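Diaminopropionate ammonia-lyase (Escherichia coli, PDB 4D9M) uses pyridoxal 5'-phosphate to catalyse alpha,beta-elimination of both L- and D-2,3-diaminopropionate, yielding pyruvate and ammonia, and works as a homodimer. Local coordinates at residues N74-L79 with I374-D379; A116-G121 with M166-T171; T225-Q230 with Q251-I256. All coordinates share one frame; numbering follows the deposited sequence.

In the fold
Contacts 1 and 2 meet the same bound aminoacrylate–pyridoxal phosphate adduct at different groups: contact 1 supplies T376 at the pyridine nitrogen and K77 near the phosphate, whereas contact 2 supplies T119 and D120 at the carboxylate. Their centres lie about 18 Å apart and their nearest atoms about 7 Å. Contact 3 belongs to the larger sheet, where strand 226-230 runs beside strand 370-375 of contact 1; the two contacts touch, Q230 NE2 lying 2.8 Å from I374 O, a probable hydrogen bond, and L229 packing on I374. Contact 2 sits in the separate four-stranded sheet, its centre about 29 Å from that of contact 3, on the opposite side of the chain's centre.

Contact 1 of 3, residues N74-L79 with I374-D379; sequences NAFKML and ISTEGD. With 0JO (2-{[(E)-{3-hydroxy-2-methyl-5-[(phosphonooxy)methyl]pyridin-4-yl}methylidene]amino}prop-2-enoic acid), chain D.
In the cofactor pocket, the N74-F76 run ahead of helix 78-92 lies antiparallel to the T376-D379 segment that follows strand 370-375. A single beta bridge pairs A75 with E377. It is flanked by two backbone bonds, G378 N to N74 O (2.9 Å) and F76 N to T376 O (3.2 Å). Beyond the bridge, N74 ND2 donates an almost straight bond to D379 OD1 (3.2 Å, 174° at the hydrogen); the carboxylate is met on its anti side and stands nearly perpendicular to the amide. The F76 ring lies alongside T376, with CD1 3.6 Å from T376 CB, while T376 O and the pyridine nitrogen of the adduct both lie at the ring's edge. T376 OG1, placed between its backbone N and carbonyl carbon (chi1 50°), donates to N1 of the adduct 0JO at 2.8 Å. E377 CG packs against the ring methyl C2A, and its OE1 is held by T380 and N122. K77, the lysine that carries the cofactor in the resting enzyme, is released here: NZ makes a weak bond to phosphate OP1 and a salt bridge to D189. A hydroxyl donor at the pyridine nitrogen is characteristic of fold type II pyridoxal phosphate enzymes of the tryptophan synthase beta family.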
loop_
_atom_site.group_PDB
_atom_site.type_symbol
_atom_site.label_atom_id
_atom_site.label_comp_id
_atom_site.label_asym_id
_atom_site.label_seq_id
_atom_site.Cartn_x
_atom_site.Cartn_y
_atom_site.Cartn_z
ATOM N N ASN B 74 -17.444 2.768 -7.714
ATOM C CA ASN B 74 -16.203 3.183 -7.042
ATOM C C ASN B 74 -16.311 4.458 -6.178
ATOM O O ASN B 74 -15.295 5.040 -5.788
ATOM C CB ASN B 74 -15.077 3.319 -8.078
ATOM C CG ASN B 74 -13.723 2.879 -7.549
ATOM O OD1 ASN B 74 -13.576 2.497 -6.382
ATOM N ND2 ASN B 74 -12.716 2.935 -8.420
ATOM N N ALA B 75 -17.542 4.874 -5.887
ATOM C CA ALA B 75 -17.827 6.088 -5.105
ATOM C C ALA B 75 -19.250 6.059 -4.541
ATOM O O ALA B 75 -20.061 5.228 -4.946
ATOM C CB ALA B 75 -17.617 7.336 -5.953
ATOM N N PHE B 76 -19.550 6.969 -3.617
ATOM C CA PHE B 76 -20.849 7.001 -2.928
ATOM C C PHE B 76 -21.903 7.845 -3.649
ATOM O O PHE B 76 -23.109 7.685 -3.403
ATOM C CB PHE B 76 -20.678 7.571 -1.516
ATOM C CG PHE B 76 -20.570 9.071 -1.481
ATOM C CD1 PHE B 76 -19.349 9.697 -1.681
ATOM C CD2 PHE B 76 -21.696 9.858 -1.274
ATOM C CE1 PHE B 76 -19.244 11.078 -1.668
ATOM C CE2 PHE B 76 -21.599 11.244 -1.263
ATOM C CZ PHE B 76 -20.368 11.855 -1.462
ATOM N N LYS B 77 -21.437 8.756 -4.504
ATOM C CA LYS B 77 -22.245 9.866 -5.023
ATOM C C LYS B 77 -23.584 9.488 -5.654
ATOM O O LYS B 77 -24.519 10.287 -5.638
ATOM C CB LYS B 77 -21.426 10.722 -6.012
ATOM C CG LYS B 77 -20.578 11.811 -5.362
ATOM C CD LYS B 77 -21.449 12.952 -4.866
ATOM C CE LYS B 77 -20.651 14.143 -4.370
ATOM N NZ LYS B 77 -21.559 15.246 -3.923
ATOM N N MET B 78 -23.684 8.284 -6.211
ATOM C CA MET B 78 -24.924 7.874 -6.879
ATOM C C MET B 78 -26.099 7.758 -5.911
ATOM O O MET B 78 -27.252 7.883 -6.324
ATOM C CB MET B 78 -24.747 6.583 -7.695
ATOM C CG MET B 78 -24.250 5.374 -6.913
ATOM S SD MET B 78 -25.509 4.597 -5.888
ATOM C CE MET B 78 -26.668 3.966 -7.098
ATOM N N LEU B 79 -25.806 7.528 -4.631
ATOM C CA LEU B 79 -26.844 7.386 -3.612
ATOM C C LEU B 79 -27.803 8.568 -3.637
ATOM O O LEU B 79 -29.000 8.407 -3.404
ATOM C CB LEU B 79 -26.236 7.239 -2.220
ATOM C CG LEU B 79 -25.583 5.923 -1.780
ATOM C CD1 LEU B 79 -24.906 6.128 -0.428
ATOM C CD2 LEU B 79 -26.586 4.775 -1.712
ATOM N N ILE B 374 -15.322 8.189 6.646
ATOM C CA ILE B 374 -15.984 7.851 5.384
ATOM C C ILE B 374 -14.980 7.851 4.238
ATOM O O ILE B 374 -14.466 8.909 3.849
ATOM C CB ILE B 374 -17.152 8.821 5.050
ATOM C CG1 ILE B 374 -18.016 9.112 6.289
ATOM C CG2 ILE B 374 -17.984 8.290 3.882
ATOM C CD1 ILE B 374 -18.686 7.896 6.896
ATOM N N SER B 375 -14.682 6.662 3.719
ATOM C CA SER B 375 -13.895 6.551 2.490
ATOM C C SER B 375 -14.847 6.723 1.318
ATOM O O SER B 375 -15.507 5.771 0.885
ATOM C CB SER B 375 -13.168 5.215 2.400
ATOM O OG SER B 375 -12.144 5.281 1.427
ATOM N N THR B 376 -14.915 7.953 0.824
ATOM C CA THR B 376 -15.961 8.363 -0.101
ATOM C C THR B 376 -15.785 7.818 -1.527
ATOM O O THR B 376 -16.762 7.709 -2.267
ATOM C CB THR B 376 -16.126 9.901 -0.112
ATOM O OG1 THR B 376 -14.851 10.532 -0.290
ATOM C CG2 THR B 376 -16.735 10.391 1.191
ATOM N N GLU B 377 -14.553 7.471 -1.901
ATOM C CA GLU B 377 -14.266 6.883 -3.213
ATOM C C GLU B 377 -13.010 5.999 -3.212
ATOM O O GLU B 377 -12.094 6.204 -2.421
ATOM C CB GLU B 377 -14.101 7.977 -4.271
ATOM C CG GLU B 377 -12.986 8.960 -3.947
ATOM C CD GLU B 377 -12.493 9.747 -5.142
ATOM O OE1 GLU B 377 -13.209 9.837 -6.173
ATOM O OE2 GLU B 377 -11.373 10.288 -5.038
ATOM N N GLY B 378 -12.976 5.032 -4.124
ATOM C CA GLY B 378 -11.773 4.253 -4.373
ATOM C C GLY B 378 -10.843 4.931 -5.363
ATOM O O GLY B 378 -10.789 6.160 -5.438
ATOM N N ASP B 379 -10.106 4.121 -6.123
ATOM C CA ASP B 379 -9.121 4.637 -7.076
ATOM C C ASP B 379 -9.749 5.129 -8.379
ATOM O O ASP B 379 -9.491 4.577 -9.451
ATOM C CB ASP B 379 -8.008 3.615 -7.344
ATOM C CG ASP B 379 -8.524 2.271 -7.826
ATOM O OD1 ASP B 379 -9.737 1.997 -7.733
ATOM O OD2 ASP B 379 -7.695 1.473 -8.304
HETATM O O 0JO D . -18.732 14.322 -7.715
HETATM C C 0JO D . -18.518 15.554 -7.782
HETATM O OXT 0JO D . -18.746 16.215 -8.830
HETATM C CA 0JO D . -17.980 16.224 -6.593
HETATM C CB 0JO D . -17.964 17.547 -6.460
HETATM N N 0JO D . -17.478 15.423 -5.638
HETATM C C4A 0JO D . -17.576 15.610 -4.386
HETATM C C4 0JO D . -16.972 14.625 -3.449
HETATM C C3 0JO D . -16.472 13.417 -3.928
HETATM O O3 0JO D . -16.516 13.117 -5.259
HETATM C C2 0JO D . -15.917 12.509 -3.034
HETATM C C2A 0JO D . -15.372 11.208 -3.531
HETATM N N1 0JO D . -15.856 12.770 -1.710
HETATM C C6 0JO D . -16.338 13.920 -1.224
HETATM C C5 0JO D . -16.900 14.868 -2.075
HETATM C C5A 0JO D . -17.414 16.143 -1.459
HETATM O OP4 0JO D . -18.825 16.064 -1.339
HETATM P P 0JO D . -19.687 17.415 -1.349
HETATM O OP3 0JO D . -19.091 18.243 -0.242
HETATM O OP1 0JO D . -21.083 16.907 -1.101
HETATM O OP2 0JO D . -19.448 18.016 -2.718
#

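Contact 2 of 3, residues A116-G121 with M166-T171; sequences ATTTDG and MNYDDT. With 0JO (2-{[(E)-{3-hydroxy-2-methyl-5-[(phosphonooxy)methyl]pyridin-4-yl}methylidene]amino}prop-2-enoic acid), chain D.
T118 lays its methyl over one face of the Y168 ring, CG2 standing 4.2 Å from the ring centroid in a CH-pi contact. Two torsions make this possible: chi1 of -63° sets T118 OG1 beside the backbone N and leaves CG2 anti to it, and Y168 CG is anti to its N (chi1 -173°), which sends the ring back from the first turn of helix 168-182 past the end of strand 114-118. The same T118 methyl meets T171 CG2 at 3.8 Å, the two threonine side chains crossing at about a right angle. T118 OG1 is hydrogen-bonded to T175 one turn further along the helix. T171 OG1 turns back to N167 O (2.6 Å), which also accepts T171 N from the opposite face of its carbonyl plane, while N167 OD1 caps the helix by accepting D170 N.

Beyond the strand, T119 OG1 donates to the adduct's OXT at 2.6 Å and accepts G121 N, forming an ST turn; D120 N adds a second bond to OXT (3.0 Å). The D120 carboxylate, inferred to be the proton acceptor for the L-isomer, crosses the Y168 ring with OD1 3.9 Å from CD2 and brings OD2 to 3.2 Å from the adduct's CA. With an alanine here, the adduct's CA would probably be left without the neighbouring carboxylate inferred to take the proton, and a gap would be likely to open beside Y168 CD2. A strand-end loop whose hydroxyl and amide hold the substrate carboxylate is the substrate-binding loop of fold type II pyridoxal phosphate enzymes.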
loop_
_atom_site.group_PDB
_atom_site.type_symbol
_atom_site.label_atom_id
_atom_site.label_comp_id
_atom_site.label_asym_id
_atom_site.label_seq_id
_atom_site.Cartn_x
_atom_site.Cartn_y
_atom_site.Cartn_z
ATOM N N ALA B 116 -29.139 16.685 -16.668
ATOM C CA ALA B 116 -27.914 17.454 -16.885
ATOM C C ALA B 116 -27.277 17.947 -15.590
ATOM O O ALA B 116 -27.963 18.483 -14.709
ATOM C CB ALA B 116 -28.187 18.627 -17.815
ATOM N N THR B 117 -25.960 17.781 -15.493
ATOM C CA THR B 117 -25.208 18.262 -14.340
ATOM C C THR B 117 -23.747 18.558 -14.660
ATOM O O THR B 117 -23.175 17.979 -15.581
ATOM C CB THR B 117 -25.264 17.267 -13.150
ATOM O OG1 THR B 117 -24.494 17.790 -12.060
ATOM C CG2 THR B 117 -24.712 15.899 -13.535
ATOM N N THR B 118 -23.155 19.460 -13.881
ATOM C CA THR B 118 -21.704 19.587 -13.811
ATOM C C THR B 118 -21.179 18.658 -12.712
ATOM O O THR B 118 -21.875 18.391 -11.731
ATOM C CB THR B 118 -21.274 21.040 -13.533
ATOM O OG1 THR B 118 -21.682 21.868 -14.622
ATOM C CG2 THR B 118 -19.763 21.155 -13.373
ATOM N N THR B 119 -19.956 18.166 -12.901
ATOM C CA THR B 119 -19.292 17.272 -11.967
ATOM C C THR B 119 -17.795 17.340 -12.208
ATOM O O THR B 119 -17.359 17.653 -13.323
ATOM C CB THR B 119 -19.755 15.811 -12.168
ATOM O OG1 THR B 119 -19.315 14.997 -11.074
ATOM C CG2 THR B 119 -19.209 15.226 -13.476
ATOM N N ASP B 120 -17.000 17.058 -11.176
ATOM C CA ASP B 120 -15.576 16.813 -11.408
ATOM C C ASP B 120 -15.236 15.327 -11.331
ATOM O O ASP B 120 -14.067 14.941 -11.296
ATOM C CB ASP B 120 -14.662 17.683 -10.527
ATOM C CG ASP B 120 -15.103 17.733 -9.089
ATOM O OD1 ASP B 120 -15.093 18.849 -8.518
ATOM O OD2 ASP B 120 -15.459 16.670 -8.531
ATOM N N GLY B 121 -16.269 14.492 -11.342
ATOM C CA GLY B 121 -16.059 13.062 -11.470
ATOM C C GLY B 121 -17.233 12.185 -11.101
ATOM O O GLY B 121 -17.885 11.595 -11.966
ATOM N N MET B 166 -13.680 26.305 -18.398
ATOM C CA MET B 166 -14.013 27.096 -17.210
ATOM C C MET B 166 -13.869 26.299 -15.922
ATOM O O MET B 166 -13.718 25.073 -15.949
ATOM C CB MET B 166 -15.446 27.637 -17.307
ATOM C CG MET B 166 -15.735 28.459 -18.557
ATOM S SD MET B 166 -17.447 29.013 -18.669
ATOM C CE MET B 166 -18.328 27.459 -18.800
ATOM N N ASN B 167 -13.918 27.011 -14.796
ATOM C CA ASN B 167 -13.914 26.382 -13.480
ATOM C C ASN B 167 -15.256 25.704 -13.188
ATOM O O ASN B 167 -16.189 25.786 -13.996
ATOM C CB ASN B 167 -13.542 27.396 -12.381
ATOM C CG ASN B 167 -14.614 28.459 -12.147
ATOM O OD1 ASN B 167 -15.715 28.407 -12.707
ATOM N ND2 ASN B 167 -14.291 29.433 -11.303
ATOM N N TYR B 168 -15.347 25.052 -12.032
ATOM C CA TYR B 168 -16.557 24.340 -11.630
ATOM C C TYR B 168 -17.808 25.226 -11.654
ATOM O O TYR B 168 -18.768 24.909 -12.357
ATOM C CB TYR B 168 -16.365 23.700 -10.251
ATOM C CG TYR B 168 -17.503 22.804 -9.811
ATOM C CD1 TYR B 168 -18.560 23.312 -9.056
ATOM C CD2 TYR B 168 -17.520 21.448 -10.142
ATOM C CE1 TYR B 168 -19.603 22.499 -8.644
ATOM C CE2 TYR B 168 -18.562 20.627 -9.735
ATOM C CZ TYR B 168 -19.601 21.156 -8.984
ATOM O OH TYR B 168 -20.644 20.350 -8.564
ATOM N N ASP B 169 -17.782 26.332 -10.910
ATOM C CA ASP B 169 -18.962 27.190 -10.734
ATOM C C ASP B 169 -19.510 27.767 -12.036
ATOM O O ASP B 169 -20.723 27.804 -12.240
ATOM C CB ASP B 169 -18.679 28.325 -9.741
ATOM C CG ASP B 169 -18.510 27.834 -8.309
ATOM O OD1 ASP B 169 -17.706 28.449 -7.579
ATOM O OD2 ASP B 169 -19.171 26.850 -7.908
ATOM N N ASP B 170 -18.615 28.222 -12.909
ATOM C CA ASP B 170 -19.021 28.764 -14.201
ATOM C C ASP B 170 -19.600 27.674 -15.106
ATOM O O ASP B 170 -20.555 27.918 -15.846
ATOM C CB ASP B 170 -17.852 29.491 -14.880
ATOM C CG ASP B 170 -17.440 30.767 -14.143
ATOM O OD1 ASP B 170 -18.330 31.499 -13.657
ATOM O OD2 ASP B 170 -16.221 31.042 -14.057
ATOM N N THR B 171 -19.030 26.472 -15.023
ATOM C CA THR B 171 -19.512 25.315 -15.784
ATOM C C THR B 171 -20.926 24.909 -15.343
ATOM O O THR B 171 -21.757 24.522 -16.177
ATOM C CB THR B 171 -18.537 24.123 -15.665
ATOM O OG1 THR B 171 -17.221 24.546 -16.041
ATOM C CG2 THR B 171 -18.958 22.974 -16.559
HETATM O O 0JO D . -18.732 14.322 -7.715
HETATM C C 0JO D . -18.518 15.554 -7.782
HETATM O OXT 0JO D . -18.746 16.215 -8.830
HETATM C CA 0JO D . -17.980 16.224 -6.593
HETATM C CB 0JO D . -17.964 17.547 -6.460
HETATM N N 0JO D . -17.478 15.423 -5.638
HETATM C C4A 0JO D . -17.576 15.610 -4.386
HETATM C C4 0JO D . -16.972 14.625 -3.449
HETATM C C3 0JO D . -16.472 13.417 -3.928
HETATM O O3 0JO D . -16.516 13.117 -5.259
HETATM C C2 0JO D . -15.917 12.509 -3.034
HETATM C C2A 0JO D . -15.372 11.208 -3.531
HETATM N N1 0JO D . -15.856 12.770 -1.710
HETATM C C6 0JO D . -16.338 13.920 -1.224
HETATM C C5 0JO D . -16.900 14.868 -2.075
HETATM C C5A 0JO D . -17.414 16.143 -1.459
HETATM O OP4 0JO D . -18.825 16.064 -1.339
HETATM P P 0JO D . -19.687 17.415 -1.349
HETATM O OP3 0JO D . -19.091 18.243 -0.242
HETATM O OP1 0JO D . -21.083 16.907 -1.101
HETATM O OP2 0JO D . -19.448 18.016 -2.718
#

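Contact 3 of 3, residues T225-Q230 with Q251-I256; sequences THVLLQ and QNLHSI
The imidazole of H226 carries H254 CB on one face, 3.7 Å from the ring centroid in a CH-pi contact, and has T225 OG1 and I256 CD1 at its edge. T225 OG1 and H226 ND1 are hydrogen-bonded at 2.8 Å, and NE2 is bonded to L363 O, so both ring nitrogens are engaged and the ring's rotation is fixed. The H254 ring lies beside it, pointing the same way, with planes 24° apart and centroids 4.8 Å apart; the rings are slid so far that they barely overlap. I256 CG1 lies at the H254 edge, and H254 NE2 bonds to Q308 of the next strand, 308-312. The strand register puts H254 CB over H226, and the H254 ring, with CG anti to the backbone N (chi1 -159°), is slid aside.

L228 shares this side of the sheet, its CD2 resting on I256 CB at 3.8 Å. On the other side V227 CG1 touches both S255 CB and L253 CD2, toward helix 235-248, whose L241 and L244 pack on S255 and L253.

The strands run parallel, their axes 14° apart and 4.6 Å at closest approach. Four backbone bonds join them: T225 O takes H254 N, H254 O takes V227 N, V227 O takes I256 N (2.7 Å), and I256 O takes L229 N. At the N-terminal end of the pairing a water donates to both T225 O and N252 O, bridging the segments ahead of the first paired residues. With helix 235-248 linking the strands, this is a beta-alpha-beta crossover in the larger sheet of a fold type II pyridoxal phosphate enzyme.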
loop_
_atom_site.group_PDB
_atom_site.type_symbol
_atom_site.label_atom_id
_atom_site.label_comp_id
_atom_site.label_asym_id
_atom_site.label_seq_id
_atom_site.Cartn_x
_atom_site.Cartn_y
_atom_site.Cartn_z
ATOM N N THR B 225 -17.848 8.127 18.855
ATOM C CA THR B 225 -17.680 9.382 19.581
ATOM C C THR B 225 -17.316 10.497 18.604
ATOM O O THR B 225 -17.564 11.676 18.870
ATOM C CB THR B 225 -16.586 9.277 20.664
ATOM O OG1 THR B 225 -15.361 8.850 20.064
ATOM C CG2 THR B 225 -16.991 8.281 21.747
ATOM N N HIS B 226 -16.730 10.102 17.471
ATOM C CA HIS B 226 -16.252 11.033 16.458
ATOM C C HIS B 226 -16.693 10.650 15.071
ATOM O O HIS B 226 -16.865 9.469 14.758
ATOM C CB HIS B 226 -14.725 11.104 16.483
ATOM C CG HIS B 226 -14.155 11.719 17.734
ATOM N ND1 HIS B 226 -14.191 11.100 18.929
ATOM C CD2 HIS B 226 -13.503 12.932 17.942
ATOM C CE1 HIS B 226 -13.606 11.878 19.858
ATOM N NE2 HIS B 226 -13.189 13.002 19.255
ATOM N N VAL B 227 -16.879 11.660 14.228
ATOM C CA VAL B 227 -16.964 11.457 12.793
ATOM C C VAL B 227 -16.145 12.510 12.052
ATOM O O VAL B 227 -16.200 13.699 12.375
ATOM C CB VAL B 227 -18.424 11.361 12.272
ATOM C CG1 VAL B 227 -19.175 12.681 12.418
ATOM C CG2 VAL B 227 -18.444 10.869 10.827
ATOM N N LEU B 228 -15.349 12.048 11.094
ATOM C CA LEU B 228 -14.603 12.928 10.207
ATOM C C LEU B 228 -15.319 12.947 8.859
ATOM O O LEU B 228 -15.543 11.893 8.250
ATOM C CB LEU B 228 -13.175 12.419 10.039
ATOM C CG LEU B 228 -12.252 12.443 11.258
ATOM C CD1 LEU B 228 -11.294 11.265 11.197
ATOM C CD2 LEU B 228 -11.473 13.747 11.308
ATOM N N LEU B 229 -15.709 14.140 8.416
ATOM C CA LEU B 229 -16.416 14.298 7.146
ATOM C C LEU B 229 -15.666 15.238 6.231
ATOM O O LEU B 229 -15.496 16.422 6.543
ATOM C CB LEU B 229 -17.846 14.800 7.368
ATOM C CG LEU B 229 -18.741 13.881 8.212
ATOM C CD1 LEU B 229 -20.060 14.557 8.548
ATOM C CD2 LEU B 229 -18.961 12.550 7.508
ATOM N N GLN B 230 -15.182 14.696 5.115
ATOM C CA GLN B 230 -14.549 15.513 4.092
ATOM C C GLN B 230 -15.613 16.376 3.422
ATOM O O GLN B 230 -16.791 16.008 3.381
ATOM C CB GLN B 230 -13.774 14.669 3.061
ATOM C CG GLN B 230 -14.543 13.519 2.422
ATOM C CD GLN B 230 -14.485 12.247 3.249
ATOM O OE1 GLN B 230 -15.224 12.089 4.225
ATOM N NE2 GLN B 230 -13.610 11.332 2.860
ATOM N N GLN B 251 -24.632 17.023 20.362
ATOM C CA GLN B 251 -23.729 17.187 21.508
ATOM C C GLN B 251 -22.856 15.961 21.823
ATOM O O GLN B 251 -21.738 16.114 22.309
ATOM C CB GLN B 251 -24.502 17.626 22.764
ATOM C CG GLN B 251 -25.236 18.958 22.637
ATOM C CD GLN B 251 -26.570 18.850 21.903
ATOM O OE1 GLN B 251 -26.893 17.814 21.314
ATOM N NE2 GLN B 251 -27.349 19.928 21.934
ATOM N N ASN B 252 -23.363 14.757 21.556
ATOM C CA ASN B 252 -22.606 13.527 21.835
ATOM C C ASN B 252 -21.719 13.064 20.681
ATOM O O ASN B 252 -21.044 12.035 20.785
ATOM C CB ASN B 252 -23.529 12.370 22.238
ATOM C CG ASN B 252 -24.481 12.735 23.348
ATOM O OD1 ASN B 252 -25.688 12.540 23.217
ATOM N ND2 ASN B 252 -23.948 13.259 24.452
ATOM N N LEU B 253 -21.730 13.811 19.585
ATOM C CA LEU B 253 -20.901 13.473 18.435
ATOM C C LEU B 253 -19.872 14.570 18.208
ATOM O O LEU B 253 -20.225 15.733 18.010
ATOM C CB LEU B 253 -21.762 13.276 17.180
ATOM C CG LEU B 253 -21.493 12.076 16.258
ATOM C CD1 LEU B 253 -22.198 12.250 14.917
ATOM C CD2 LEU B 253 -20.011 11.830 16.033
ATOM N N HIS B 254 -18.600 14.195 18.254
ATOM C CA HIS B 254 -17.523 15.119 17.942
ATOM C C HIS B 254 -17.234 15.041 16.459
ATOM O O HIS B 254 -16.393 14.255 16.004
ATOM C CB HIS B 254 -16.285 14.802 18.773
ATOM C CG HIS B 254 -15.322 15.957 18.890
ATOM N ND1 HIS B 254 -15.044 16.553 20.068
ATOM C CD2 HIS B 254 -14.573 16.627 17.924
ATOM C CE1 HIS B 254 -14.160 17.551 19.867
ATOM N NE2 HIS B 254 -13.870 17.592 18.555
ATOM N N SER B 255 -17.950 15.863 15.697
ATOM C CA SER B 255 -17.885 15.825 14.249
ATOM C C SER B 255 -16.895 16.841 13.691
ATOM O O SER B 255 -16.975 18.037 13.993
ATOM C CB SER B 255 -19.271 16.042 13.648
ATOM O OG SER B 255 -19.776 17.322 13.972
ATOM N N ILE B 256 -15.971 16.346 12.871
ATOM C CA ILE B 256 -14.902 17.159 12.313
ATOM C C ILE B 256 -15.009 17.250 10.784
ATOM O O ILE B 256 -15.002 16.246 10.076
ATOM C CB ILE B 256 -13.518 16.612 12.719
ATOM C CG1 ILE B 256 -13.374 16.594 14.242
ATOM C CG2 ILE B 256 -12.403 17.435 12.083
ATOM C CD1 ILE B 256 -12.344 15.612 14.755
HETATM O O HOH W 1 -18.116 12.729 21.557
#